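Local coordinates for uncharacterized protein (Danio rerio, PDB 5HBA) that forms the globular head domain of a complement C1q A-type chain and probably recognises targets that trigger the complement pathway, at residues F6-N11 / A124-F129; L64-T69 / D102-E107; S77-N82 / E107-D112. All blocks are in the same frame, centred on the assembly; numbering follows the deposited sequence.

Contact 1. Residues F6-N11 / A124-F129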
ATOM      1  N   PHE A   6       0.523  13.448   5.106  1.00 26.83           N
ATOM      2  CA  PHE A   6       1.855  13.293   5.678  1.00 24.16           C
ATOM      3  C   PHE A   6       2.602  12.072   5.155  1.00 27.14           C
ATOM      4  O   PHE A   6       2.001  11.086   4.699  1.00 25.44           O
ATOM      5  CB  PHE A   6       1.791  13.227   7.209  1.00 25.51           C
ATOM      6  CG  PHE A   6       1.260  11.922   7.733  1.00 23.96           C
ATOM      7  CD1 PHE A   6       2.116  10.842   7.949  1.00 24.18           C
ATOM      8  CD2 PHE A   6      -0.088  11.772   8.014  1.00 27.12           C
ATOM      9  CE1 PHE A   6       1.627   9.626   8.415  1.00 26.71           C
ATOM     10  CE2 PHE A   6      -0.591  10.559   8.490  1.00 26.41           C
ATOM     11  CZ  PHE A   6       0.272   9.482   8.688  1.00 25.61           C
ATOM     12  N   SER A   7       3.923  12.148   5.258  1.00 21.71           N
ATOM     13  CA  SER A   7       4.802  11.038   4.949  1.00 23.94           C
ATOM     14  C   SER A   7       6.003  11.154   5.876  1.00 25.88           C
ATOM     15  O   SER A   7       6.765  12.141   5.812  1.00 25.20           O
ATOM     16  CB  SER A   7       5.244  11.105   3.487  1.00 24.17           C
ATOM     17  OG  SER A   7       6.079  10.010   3.172  1.00 24.71           O
ATOM     18  N   VAL A   8       6.164  10.167   6.753  1.00 21.85           N
ATOM     19  CA  VAL A   8       7.255  10.185   7.733  1.00 24.05           C
ATOM     20  C   VAL A   8       8.126   8.939   7.616  1.00 24.63           C
ATOM     21  O   VAL A   8       7.629   7.847   7.323  1.00 20.62           O
ATOM     22  CB  VAL A   8       6.718  10.342   9.184  1.00 25.29           C
ATOM     23  CG1 VAL A   8       6.136  11.738   9.375  1.00 21.49           C
ATOM     24  CG2 VAL A   8       5.650   9.271   9.480  1.00 21.84           C
ATOM     25  N   LEU A   9       9.429   9.118   7.832  1.00 22.94           N
ATOM     26  CA  LEU A   9      10.406   8.051   7.629  1.00 23.08           C
ATOM     27  C   LEU A   9      11.182   7.726   8.903  1.00 23.58           C
ATOM     28  O   LEU A   9      11.582   8.621   9.656  1.00 21.22           O
ATOM     29  CB  LEU A   9      11.380   8.454   6.512  1.00 23.01           C
ATOM     30  CG  LEU A   9      12.696   7.691   6.308  1.00 22.96           C
ATOM     31  CD1 LEU A   9      12.481   6.265   5.817  1.00 27.49           C
ATOM     32  CD2 LEU A   9      13.600   8.454   5.347  1.00 23.88           C
ATOM     33  N   ARG A  10      11.387   6.439   9.145  1.00 20.56           N
ATOM     34  CA  ARG A  10      12.252   6.011  10.233  1.00 23.94           C
ATOM     35  C   ARG A  10      13.426   5.280   9.619  1.00 24.94           C
ATOM     36  O   ARG A  10      13.232   4.240   8.986  1.00 21.36           O
ATOM     37  CB  ARG A  10      11.529   5.061  11.195  1.00 23.36           C
ATOM     38  CG  ARG A  10      12.435   4.608  12.347  1.00 24.90           C
ATOM     39  CD  ARG A  10      11.815   3.509  13.204  1.00 22.17           C
ATOM     40  NE  ARG A  10      12.777   3.067  14.210  1.00 24.26           N
ATOM     41  CZ  ARG A  10      12.838   3.546  15.452  1.00 28.13           C
ATOM     42  NH1 ARG A  10      11.969   4.473  15.852  1.00 22.82           N
ATOM     43  NH2 ARG A  10      13.757   3.087  16.296  1.00 25.38           N
ATOM     44  N   ASN A  11      14.627   5.838   9.786  1.00 21.29           N
ATOM     45  CA  ASN A  11      15.861   5.214   9.317  1.00 28.20           C
ATOM     46  C   ASN A  11      16.980   5.543  10.296  1.00 25.33           C
ATOM     47  O   ASN A  11      17.628   6.579  10.179  1.00 26.33           O
ATOM     48  CB  ASN A  11      16.239   5.703   7.914  1.00 26.16           C
ATOM     49  CG  ASN A  11      17.400   4.909   7.306  1.00 30.58           C
ATOM     50  OD1 ASN A  11      17.620   3.749   7.644  1.00 34.23           O
ATOM     51  ND2 ASN A  11      18.137   5.536   6.400  1.00 38.73           N
ATOM     52  N   ALA A 124      10.979   2.233   8.405  1.00 23.04           N
ATOM     53  CA  ALA A 124       9.541   2.416   8.214  1.00 22.14           C
ATOM     54  C   ALA A 124       9.180   3.710   7.501  1.00 22.34           C
ATOM     55  O   ALA A 124       9.734   4.762   7.808  1.00 24.71           O
ATOM     56  CB  ALA A 124       8.806   2.319   9.571  1.00 22.87           C
ATOM     57  N   VAL A 125       8.258   3.610   6.545  1.00 21.53           N
ATOM     58  CA  VAL A 125       7.640   4.770   5.911  1.00 21.80           C
ATOM     59  C   VAL A 125       6.149   4.719   6.248  1.00 23.50           C
ATOM     60  O   VAL A 125       5.489   3.714   5.997  1.00 21.66           O
ATOM     61  CB  VAL A 125       7.850   4.765   4.369  1.00 25.34           C
ATOM     62  CG1 VAL A 125       7.156   5.963   3.728  1.00 23.85           C
ATOM     63  CG2 VAL A 125       9.352   4.799   4.023  1.00 23.90           C
ATOM     64  N   PHE A 126       5.633   5.780   6.860  1.00 21.83           N
ATOM     65  CA  PHE A 126       4.239   5.822   7.295  1.00 21.27           C
ATOM     66  C   PHE A 126       3.604   7.000   6.575  1.00 23.41           C
ATOM     67  O   PHE A 126       4.098   8.134   6.674  1.00 22.37           O
ATOM     68  CB  PHE A 126       4.189   6.038   8.814  1.00 20.16           C
ATOM     69  CG  PHE A 126       2.818   5.890   9.430  1.00 24.01           C
ATOM     70  CD1 PHE A 126       1.795   5.202   8.779  1.00 23.13           C
ATOM     71  CD2 PHE A 126       2.553   6.448  10.681  1.00 21.95           C
ATOM     72  CE1 PHE A 126       0.538   5.065   9.365  1.00 22.57           C
ATOM     73  CE2 PHE A 126       1.293   6.311  11.275  1.00 26.89           C
ATOM     74  CZ  PHE A 126       0.283   5.623  10.610  1.00 23.27           C
ATOM     75  N   ASN A 127       2.526   6.731   5.841  1.00 20.02           N
ATOM     76  CA  ASN A 127       1.868   7.743   5.016  1.00 22.74           C
ATOM     77  C   ASN A 127       0.382   7.872   5.327  1.00 24.92           C
ATOM     78  O   ASN A 127      -0.268   6.901   5.737  1.00 27.19           O
ATOM     79  CB  ASN A 127       2.025   7.389   3.536  1.00 23.91           C
ATOM     80  CG  ASN A 127       3.471   7.227   3.131  1.00 23.84           C
ATOM     81  OD1 ASN A 127       4.314   8.072   3.441  1.00 23.64           O
ATOM     82  ND2 ASN A 127       3.772   6.131   2.433  1.00 21.48           N
ATOM     83  N   GLY A 128      -0.168   9.063   5.108  1.00 24.17           N
ATOM     84  CA  GLY A 128      -1.588   9.270   5.349  1.00 21.90           C
ATOM     85  C   GLY A 128      -2.125  10.570   4.783  1.00 23.85           C
ATOM     86  O   GLY A 128      -1.380  11.532   4.611  1.00 26.61           O
ATOM     87  N   PHE A 129      -3.424  10.606   4.499  1.00 24.51           N
ATOM     88  CA  PHE A 129      -4.056  11.829   4.008  1.00 26.11           C
ATOM     89  C   PHE A 129      -5.572  11.806   4.168  1.00 27.84           C
ATOM     90  O   PHE A 129      -6.198  10.737   4.208  1.00 26.03           O
ATOM     91  CB  PHE A 129      -3.654  12.133   2.551  1.00 24.39           C
ATOM     92  CG  PHE A 129      -3.845  10.979   1.611  1.00 28.69           C
ATOM     93  CD1 PHE A 129      -5.081  10.747   1.015  1.00 26.40           C
ATOM     94  CD2 PHE A 129      -2.790  10.127   1.319  1.00 26.63           C
ATOM     95  CE1 PHE A 129      -5.255   9.685   0.146  1.00 31.34           C
ATOM     96  CE2 PHE A 129      -2.964   9.054   0.449  1.00 29.51           C
ATOM     97  CZ  PHE A 129      -4.192   8.841  -0.138  1.00 28.41           C
TER
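Ser-7 donates its hydroxyl proton to Asn-127, its OG 2.6 Å from OD1 and 19° out of the amide's carbonyl plane. A chi1 of -179° sets OG anti to the backbone N, which brings it to that oxygen. Asn-127 ND2 bonds to Gly-93 O of the second subunit. Paired backbone bonds join Phe-6 to Gly-128, Val-8 to Phe-126 and Arg-10 to Ala-124 in antiparallel register; Phe-6 N to Gly-128 O measures 2.7 Å. On the face opposite Ser-7, the Phe-6 ring folds back over Gly-128, whose CA makes a CH-pi contact 4.0 Å from the ring centroid. The edge of the same ring meets the face of Phe-126 in a T-shaped pair, centroids 5.3 Å apart and planes at 78°. Val-8 CG2 runs alongside Phe-126 CB at 3.6 Å. Replacing Phe-6 by an alanine would probably leave the Phe-126 face without its edge partner and open a gap above Gly-128. The chemistry therefore splits by face: Phe-6 packs on Phe-42 and Phe-52, and Phe-126 on Phe-54, in the interior, whereas opposite them the Asn-127 amide is satisfied at both ends, OD1 by Ser-7 and ND2 by another subunit.

Contact 2. Residues L64-T69 / D102-E107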
ATOM      1  N   LEU A  64       3.517  -5.750  12.736  1.00 23.58           N
ATOM      2  CA  LEU A  64       3.115  -4.391  13.064  1.00 20.53           C
ATOM      3  C   LEU A  64       1.604  -4.282  13.164  1.00 25.29           C
ATOM      4  O   LEU A  64       0.857  -4.932  12.408  1.00 22.41           O
ATOM      5  CB  LEU A  64       3.652  -3.404  12.024  1.00 25.11           C
ATOM      6  CG  LEU A  64       5.149  -3.085  12.101  1.00 25.73           C
ATOM      7  CD1 LEU A  64       5.650  -2.676  10.751  1.00 26.32           C
ATOM      8  CD2 LEU A  64       5.417  -1.943  13.095  1.00 23.82           C
ATOM      9  N   ARG A  65       1.145  -3.475  14.116  1.00 22.15           N
ATOM     10  CA  ARG A  65      -0.274  -3.184  14.224  1.00 21.86           C
ATOM     11  C   ARG A  65      -0.518  -1.753  13.799  1.00 24.40           C
ATOM     12  O   ARG A  65       0.267  -0.862  14.130  1.00 23.67           O
ATOM     13  CB  ARG A  65      -0.756  -3.361  15.668  1.00 25.10           C
ATOM     14  CG  ARG A  65      -0.883  -4.788  16.112  1.00 26.89           C
ATOM     15  CD  ARG A  65      -1.696  -4.902  17.413  1.00 31.46           C
ATOM     16  NE  ARG A  65      -1.801  -6.304  17.819  1.00 30.95           N
ATOM     17  CZ  ARG A  65      -1.002  -6.879  18.713  1.00 30.26           C
ATOM     18  NH1 ARG A  65      -0.059  -6.169  19.315  1.00 27.25           N
ATOM     19  NH2 ARG A  65      -1.153  -8.162  19.013  1.00 31.50           N
ATOM     20  N   LEU A  66      -1.594  -1.526  13.055  1.00 20.38           N
ATOM     21  CA  LEU A  66      -2.083  -0.160  12.871  1.00 21.66           C
ATOM     22  C   LEU A  66      -3.147   0.067  13.936  1.00 24.92           C
ATOM     23  O   LEU A  66      -4.105  -0.713  14.035  1.00 24.22           O
ATOM     24  CB  LEU A  66      -2.682   0.027  11.474  1.00 19.22           C
ATOM     25  CG  LEU A  66      -3.338   1.376  11.173  1.00 23.57           C
ATOM     26  CD1 LEU A  66      -2.264   2.491  11.014  1.00 23.91           C
ATOM     27  CD2 LEU A  66      -4.180   1.246   9.915  1.00 24.93           C
ATOM     28  N   LYS A  67      -2.986   1.114  14.738  1.00 23.78           N
ATOM     29  CA  LYS A  67      -3.870   1.333  15.883  1.00 25.61           C
ATOM     30  C   LYS A  67      -4.464   2.743  15.893  1.00 28.81           C
ATOM     31  O   LYS A  67      -3.905   3.658  15.287  1.00 24.70           O
ATOM     32  CB  LYS A  67      -3.116   1.077  17.204  1.00 27.07           C
ATOM     33  CG  LYS A  67      -2.747  -0.395  17.466  1.00 29.78           C
ATOM     34  CD  LYS A  67      -2.170  -0.603  18.875  1.00 34.37           C
ATOM     35  CE  LYS A  67      -3.257  -0.841  19.936  1.00 35.64           C
ATOM     36  NZ  LYS A  67      -3.912  -2.185  19.776  1.00 45.50           N
ATOM     37  N   SER A  68      -5.598   2.915  16.578  1.00 25.20           N
ATOM     38  CA  SER A  68      -6.189   4.247  16.779  1.00 25.72           C
ATOM     39  C   SER A  68      -6.840   4.374  18.160  1.00 29.32           C
ATOM     40  O   SER A  68      -7.198   3.367  18.778  1.00 28.25           O
ATOM     41  CB  SER A  68      -7.272   4.528  15.734  1.00 28.97           C
ATOM     42  OG  SER A  68      -8.447   3.781  16.026  1.00 34.43           O
ATOM     43  N   THR A  69      -7.013   5.610  18.634  1.00 30.04           N
ATOM     44  CA  THR A  69      -7.804   5.841  19.842  1.00 34.35           C
ATOM     45  C   THR A  69      -9.221   6.270  19.493  1.00 33.89           C
ATOM     46  O   THR A  69      -9.934   6.800  20.342  1.00 32.25           O
ATOM     47  CB  THR A  69      -7.199   6.924  20.757  1.00 31.10           C
ATOM     48  OG1 THR A  69      -6.966   8.120  20.002  1.00 31.63           O
ATOM     49  CG2 THR A  69      -5.894   6.444  21.376  1.00 32.67           C
ATOM     50  N   ASP A 102      -8.613  12.159  17.863  1.00 29.35           N
ATOM     51  CA  ASP A 102      -8.253  10.747  17.693  1.00 31.12           C
ATOM     52  C   ASP A 102      -6.801  10.616  17.238  1.00 30.79           C
ATOM     53  O   ASP A 102      -6.310  11.430  16.449  1.00 29.58           O
ATOM     54  CB  ASP A 102      -9.159  10.045  16.669  1.00 30.84           C
ATOM     55  CG  ASP A 102     -10.576   9.863  17.162  1.00 32.25           C
ATOM     56  OD1 ASP A 102     -10.815  10.037  18.379  1.00 31.64           O
ATOM     57  OD2 ASP A 102     -11.451   9.534  16.324  1.00 31.11           O
ATOM     58  N   LYS A 103      -6.112   9.593  17.736  1.00 30.47           N
ATOM     59  CA  LYS A 103      -4.716   9.382  17.366  1.00 29.80           C
ATOM     60  C   LYS A 103      -4.582   8.111  16.533  1.00 27.37           C
ATOM     61  O   LYS A 103      -5.359   7.173  16.715  1.00 26.90           O
ATOM     62  CB  LYS A 103      -3.840   9.304  18.620  1.00 28.58           C
ATOM     63  CG  LYS A 103      -3.790  10.625  19.393  1.00 33.69           C
ATOM     64  CD  LYS A 103      -2.937  10.532  20.650  1.00 34.19           C
ATOM     65  CE  LYS A 103      -2.924  11.864  21.398  1.00 43.22           C
ATOM     66  NZ  LYS A 103      -2.181  12.952  20.665  1.00 45.01           N
ATOM     67  N   VAL A 104      -3.626   8.095  15.602  1.00 26.88           N
ATOM     68  CA  VAL A 104      -3.363   6.902  14.788  1.00 23.42           C
ATOM     69  C   VAL A 104      -1.862   6.661  14.750  1.00 29.36           C
ATOM     70  O   VAL A 104      -1.068   7.612  14.650  1.00 24.38           O
ATOM     71  CB  VAL A 104      -3.927   7.033  13.356  1.00 25.67           C
ATOM     72  CG1 VAL A 104      -3.664   5.757  12.546  1.00 23.33           C
ATOM     73  CG2 VAL A 104      -5.432   7.315  13.396  1.00 25.23           C
ATOM     74  N   TRP A 105      -1.461   5.397  14.857  1.00 25.33           N
ATOM     75  CA  TRP A 105      -0.039   5.092  14.861  1.00 24.29           C
ATOM     76  C   TRP A 105       0.219   3.655  14.440  1.00 23.99           C
ATOM     77  O   TRP A 105      -0.720   2.872  14.253  1.00 25.94           O
ATOM     78  CB  TRP A 105       0.565   5.382  16.243  1.00 23.96           C
ATOM     79  CG  TRP A 105       0.155   4.423  17.359  1.00 24.32           C
ATOM     80  CD1 TRP A 105       0.893   3.376  17.834  1.00 25.78           C
ATOM     81  CD2 TRP A 105      -1.045   4.458  18.159  1.00 23.11           C
ATOM     82  NE1 TRP A 105       0.223   2.747  18.861  1.00 27.74           N
ATOM     83  CE2 TRP A 105      -0.973   3.394  19.084  1.00 25.61           C
ATOM     84  CE3 TRP A 105      -2.182   5.281  18.183  1.00 24.76           C
ATOM     85  CZ2 TRP A 105      -1.975   3.121  20.015  1.00 28.19           C
ATOM     86  CZ3 TRP A 105      -3.188   5.009  19.108  1.00 29.04           C
ATOM     87  CH2 TRP A 105      -3.073   3.942  20.015  1.00 29.27           C
ATOM     88  N   ILE A 106       1.479   3.305  14.367  1.00 21.02           N
ATOM     89  CA  ILE A 106       1.934   1.961  14.249  1.00 23.52           C
ATOM     90  C   ILE A 106       2.847   1.601  15.368  1.00 21.35           C
ATOM     91  O   ILE A 106       3.523   2.376  15.926  1.00 25.34           O
ATOM     92  CB  ILE A 106       2.594   1.670  12.903  1.00 21.87           C
ATOM     93  CG1 ILE A 106       3.839   2.540  12.682  1.00 18.33           C
ATOM     94  CG2 ILE A 106       1.593   1.869  11.805  1.00 20.91           C
ATOM     95  CD1 ILE A 106       4.571   2.322  11.383  1.00 21.26           C
ATOM     96  N   GLU A 107       2.865   0.340  15.608  1.00 20.10           N
ATOM     97  CA  GLU A 107       3.354  -0.371  16.779  1.00 24.23           C
ATOM     98  C   GLU A 107       3.837  -1.773  16.391  1.00 22.05           C
ATOM     99  O   GLU A 107       3.126  -2.530  15.705  1.00 25.35           O
ATOM    100  CB  GLU A 107       2.266  -0.369  17.871  1.00 27.21           C
ATOM    101  CG  GLU A 107       2.616  -0.997  19.179  1.00 32.40           C
ATOM    102  CD  GLU A 107       1.468  -0.882  20.182  1.00 33.75           C
ATOM    103  OE1 GLU A 107       0.397  -0.340  19.814  1.00 35.68           O
ATOM    104  OE2 GLU A 107       1.632  -1.342  21.328  1.00 40.50           O
TER
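Two adjacent strands of one sheet of the C1q jelly roll meet here, 62-68 and 103-109, running antiparallel at 161° with axes 4.7 Å apart. Arg-65 pairs with Glu-107, and Lys-67 with Trp-105, by reciprocal backbone bonds; the return bond from Glu-107 N to Arg-65 O is the longest and most bent of them, 3.2 Å with 136° at the hydrogen. The ladder ends in a different way: Thr-69 N bonds to Lys-103 O, but Lys-103 N returns its bond to the side-chain OG1 of Thr-69, at 2.8 Å, so a hydroxyl does the work of a carbonyl. On the face that carries Arg-65, Lys-67 and Glu-107 lies the indole of Trp-105. Its chi1 of 71° puts CG between the backbone N and carbonyl carbon and lays the rings over the partner strand. Lys-67 CB sits over one face of the six-membered ring, 3.8 Å from the centroid, and Thr-69 CG2 approaches the ring edge, 3.8 Å from CZ3. The ammonium of Lys-67 leads elsewhere, to Ser-75 OG. On the other face Leu-66 CD1 touches both Val-104 CG1, at 3.9 Å, and Ile-106 CG2, at 4.0 Å, so that one methyl joins the two branched side chains. Strands 41-43 and 75-80 continue the sheet beyond this pair, and Tyr-41 meets Trp-105 edge-to-face. The face with Leu-66 packs against the other sheet of the sandwich, with Phe-52 and Phe-54 of strand 48-59 and Ala-94 and Leu-98 of strand 87-98 pressed on it.

Contact 3. Residues S77-N82 / E107-D112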
ATOM      1  N   SER A  77      -3.530  -6.085  12.368  1.00 23.13           N
ATOM      2  CA  SER A  77      -2.194  -6.691  12.393  1.00 24.85           C
ATOM      3  C   SER A  77      -1.713  -7.099  11.002  1.00 25.61           C
ATOM      4  O   SER A  77      -2.478  -7.618  10.180  1.00 23.61           O
ATOM      5  CB  SER A  77      -2.183  -7.932  13.307  1.00 25.05           C
ATOM      6  OG  SER A  77      -2.487  -7.577  14.649  1.00 30.95           O
ATOM      7  N   PHE A  78      -0.428  -6.885  10.753  1.00 24.46           N
ATOM      8  CA  PHE A  78       0.186  -7.268   9.493  1.00 26.25           C
ATOM      9  C   PHE A  78       1.520  -7.903   9.831  1.00 26.45           C
ATOM     10  O   PHE A  78       2.389  -7.236  10.382  1.00 22.23           O
ATOM     11  CB  PHE A  78       0.384  -6.033   8.607  1.00 24.98           C
ATOM     12  CG  PHE A  78      -0.897  -5.301   8.310  1.00 23.50           C
ATOM     13  CD1 PHE A  78      -1.717  -5.697   7.251  1.00 23.92           C
ATOM     14  CD2 PHE A  78      -1.304  -4.245   9.108  1.00 23.55           C
ATOM     15  CE1 PHE A  78      -2.924  -5.027   6.995  1.00 23.59           C
ATOM     16  CE2 PHE A  78      -2.499  -3.569   8.855  1.00 24.46           C
ATOM     17  CZ  PHE A  78      -3.307  -3.963   7.802  1.00 23.33           C
ATOM     18  N   CYS A  79       1.659  -9.191   9.513  1.00 25.09           N
ATOM     19  CA  CYS A  79       2.807  -9.994   9.939  1.00 28.88           C
ATOM     20  C   CYS A  79       3.506 -10.730   8.785  1.00 28.67           C
ATOM     21  O   CYS A  79       2.861 -11.426   7.985  1.00 23.52           O
ATOM     22  CB  CYS A  79       2.357 -11.054  10.958  1.00 30.84           C
ATOM     23  SG  CYS A  79       2.056 -10.520  12.652  1.00 29.06           S
ATOM     24  N   ASP A  80       4.828 -10.581   8.720  1.00 27.16           N
ATOM     25  CA  ASP A  80       5.671 -11.459   7.906  1.00 31.47           C
ATOM     26  C   ASP A  80       6.384 -12.429   8.849  1.00 34.01           C
ATOM     27  O   ASP A  80       7.279 -12.022   9.600  1.00 30.79           O
ATOM     28  CB  ASP A  80       6.719 -10.655   7.128  1.00 29.69           C
ATOM     29  CG  ASP A  80       6.198 -10.125   5.790  1.00 31.21           C
ATOM     30  OD1 ASP A  80       5.010 -10.328   5.488  1.00 27.89           O
ATOM     31  OD2 ASP A  80       6.980  -9.478   5.051  1.00 31.96           O
ATOM     32  N   PHE A  81       5.983 -13.698   8.815  1.00 33.14           N
ATOM     33  CA  PHE A  81       6.625 -14.731   9.630  1.00 33.92           C
ATOM     34  C   PHE A  81       7.726 -15.461   8.856  1.00 37.63           C
ATOM     35  O   PHE A  81       7.679 -16.681   8.700  1.00 45.37           O
ATOM     36  CB  PHE A  81       5.588 -15.743  10.145  1.00 30.92           C
ATOM     37  CG  PHE A  81       4.698 -15.205  11.230  1.00 30.95           C
ATOM     38  CD1 PHE A  81       5.155 -15.109  12.536  1.00 36.00           C
ATOM     39  CD2 PHE A  81       3.400 -14.810  10.945  1.00 30.31           C
ATOM     40  CE1 PHE A  81       4.334 -14.615  13.543  1.00 36.19           C
ATOM     41  CE2 PHE A  81       2.572 -14.317  11.940  1.00 30.50           C
ATOM     42  CZ  PHE A  81       3.041 -14.214  13.244  1.00 34.41           C
ATOM     43  N   ASN A  82       8.718 -14.709   8.382  1.00 37.76           N
ATOM     44  CA  ASN A  82       9.842 -15.294   7.658  1.00 41.05           C
ATOM     45  C   ASN A  82      10.989 -15.693   8.582  1.00 41.27           C
ATOM     46  O   ASN A  82      10.920 -15.490   9.803  1.00 41.49           O
ATOM     47  CB  ASN A  82      10.353 -14.339   6.572  1.00 33.43           C
ATOM     48  CG  ASN A  82      10.732 -12.975   7.123  1.00 39.07           C
ATOM     49  OD1 ASN A  82       9.912 -12.054   7.153  1.00 39.81           O
ATOM     50  ND2 ASN A  82      11.986 -12.834   7.550  1.00 37.89           N
ATOM     51  N   GLU A 107       2.865   0.340  15.608  1.00 20.10           N
ATOM     52  CA  GLU A 107       3.354  -0.371  16.779  1.00 24.23           C
ATOM     53  C   GLU A 107       3.837  -1.773  16.391  1.00 22.05           C
ATOM     54  O   GLU A 107       3.126  -2.530  15.705  1.00 25.35           O
ATOM     55  CB  GLU A 107       2.266  -0.369  17.871  1.00 27.21           C
ATOM     56  CG  GLU A 107       2.616  -0.997  19.179  1.00 32.40           C
ATOM     57  CD  GLU A 107       1.468  -0.882  20.182  1.00 33.75           C
ATOM     58  OE1 GLU A 107       0.397  -0.340  19.814  1.00 35.68           O
ATOM     59  OE2 GLU A 107       1.632  -1.342  21.328  1.00 40.50           O
ATOM     60  N   PRO A 108       5.089  -2.047  16.674  1.00 22.77           N
ATOM     61  CA  PRO A 108       5.588  -3.406  16.465  1.00 22.11           C
ATOM     62  C   PRO A 108       5.191  -4.311  17.625  1.00 22.73           C
ATOM     63  O   PRO A 108       4.980  -3.822  18.744  1.00 22.88           O
ATOM     64  CB  PRO A 108       7.116  -3.233  16.452  1.00 23.04           C
ATOM     65  CG  PRO A 108       7.372  -1.734  16.506  1.00 22.88           C
ATOM     66  CD  PRO A 108       6.152  -1.129  17.127  1.00 23.03           C
ATOM     67  N   PHE A 109       5.076  -5.607  17.349  1.00 23.20           N
ATOM     68  CA  PHE A 109       4.916  -6.619  18.392  1.00 28.70           C
ATOM     69  C   PHE A 109       5.649  -7.908  18.005  1.00 27.14           C
ATOM     70  O   PHE A 109       6.051  -8.075  16.851  1.00 26.41           O
ATOM     71  CB  PHE A 109       3.439  -6.870  18.726  1.00 26.75           C
ATOM     72  CG  PHE A 109       2.630  -7.491  17.610  1.00 27.52           C
ATOM     73  CD1 PHE A 109       2.160  -6.719  16.552  1.00 25.87           C
ATOM     74  CD2 PHE A 109       2.273  -8.842  17.661  1.00 29.32           C
ATOM     75  CE1 PHE A 109       1.389  -7.293  15.539  1.00 26.28           C
ATOM     76  CE2 PHE A 109       1.488  -9.424  16.657  1.00 26.34           C
ATOM     77  CZ  PHE A 109       1.050  -8.652  15.595  1.00 27.50           C
ATOM     78  N   ALA A 110       5.878  -8.785  18.975  1.00 29.42           N
ATOM     79  CA  ALA A 110       6.481 -10.079  18.685  1.00 36.12           C
ATOM     80  C   ALA A 110       5.360 -11.094  18.471  1.00 34.92           C
ATOM     81  O   ALA A 110       4.779 -11.615  19.429  1.00 40.14           O
ATOM     82  CB  ALA A 110       7.403 -10.518  19.807  1.00 36.25           C
ATOM     83  N   GLY A 111       5.055 -11.349  17.202  1.00 36.03           N
ATOM     84  CA  GLY A 111       3.958 -12.221  16.814  1.00 33.48           C
ATOM     85  C   GLY A 111       4.066 -13.669  17.255  1.00 33.97           C
ATOM     86  O   GLY A 111       3.079 -14.397  17.218  1.00 35.74           O
ATOM     87  N   ASP A 112       5.257 -14.102  17.650  1.00 34.96           N
ATOM     88  CA  ASP A 112       5.415 -15.435  18.228  1.00 38.69           C
ATOM     89  C   ASP A 112       6.652 -15.466  19.136  1.00 37.88           C
ATOM     90  O   ASP A 112       7.261 -14.422  19.394  1.00 35.60           O
ATOM     91  CB  ASP A 112       5.465 -16.524  17.135  1.00 33.50           C
ATOM     92  CG  ASP A 112       6.684 -16.398  16.214  1.00 41.00           C
ATOM     93  OD1 ASP A 112       7.439 -15.406  16.330  1.00 39.00           O
ATOM     94  OD2 ASP A 112       6.885 -17.294  15.357  1.00 43.44           O
TER
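The CA atoms of Cys-79 and Gly-111 are 7.3 Å apart, too far for strand pairing, and the touching parts run at 46° to each other; side chains carry most of the contact, one of them against backbone, without hydrogen bonds between the two segments. The ring of Phe-109 reaches across by its far end. With chi1 at 66°, CG lies between the backbone N and the carbonyl carbon, and CZ comes within 3.6 Å of Cys-79 SG and 3.8 Å of Ser-77 OG. The sulfur lies 4.7 Å from the ring centroid and 53° off the ring normal, an oblique sulfur-aromatic contact. Because SG is also bonded to Cys-63 in a disulfide, its position beside the ring is covalently restrained. Farther along, Phe-81 presents its edge to the backbone of Gly-111, CE1 to C at 3.8 Å. A side chain on Gly-111 would run into Phe-81 CZ, so the glycine permits this close approach. The Asp-112 carboxylate and the Phe-81 ring pass each other head to tail, OD2 4.0 Å from CD1, while Asp-112 OD1 forms a salt bridge to Arg-61. Strand 62-68 lies between strands 75-80 and 103-109 in the sheet, so Phe-109 reaches over it, meeting Arg-65 in a cation-pi contact. Beyond strand 75-80 comes the third subunit, where Tyr-123 OH bonds to Ser-77 N and Val-89 N to Asp-80 OD1.

In the fold
From the N terminus, strand 5-10 pairs with strand 120-133 in contact 1, closing the longest loop, which encloses both other contacts. Within it, contact 2 closes a loop from strand 62-68 to strand 103-109, and contact 3 a shorter one from strand 75-80 to residues 107-112. Contacts 2 and 3 cross, since their segments alternate along the chain, and they share Glu-107. They also belong to one sheet, linked by Leu-64 O to Phe-78 N. Contact 1 lies in the other sheet, and Phe-126 bridges the sandwich to Leu-66, Trp-105 and Ile-106 of contact 2; contacts 1 and 3 stay about 8 Å apart at their nearest atoms.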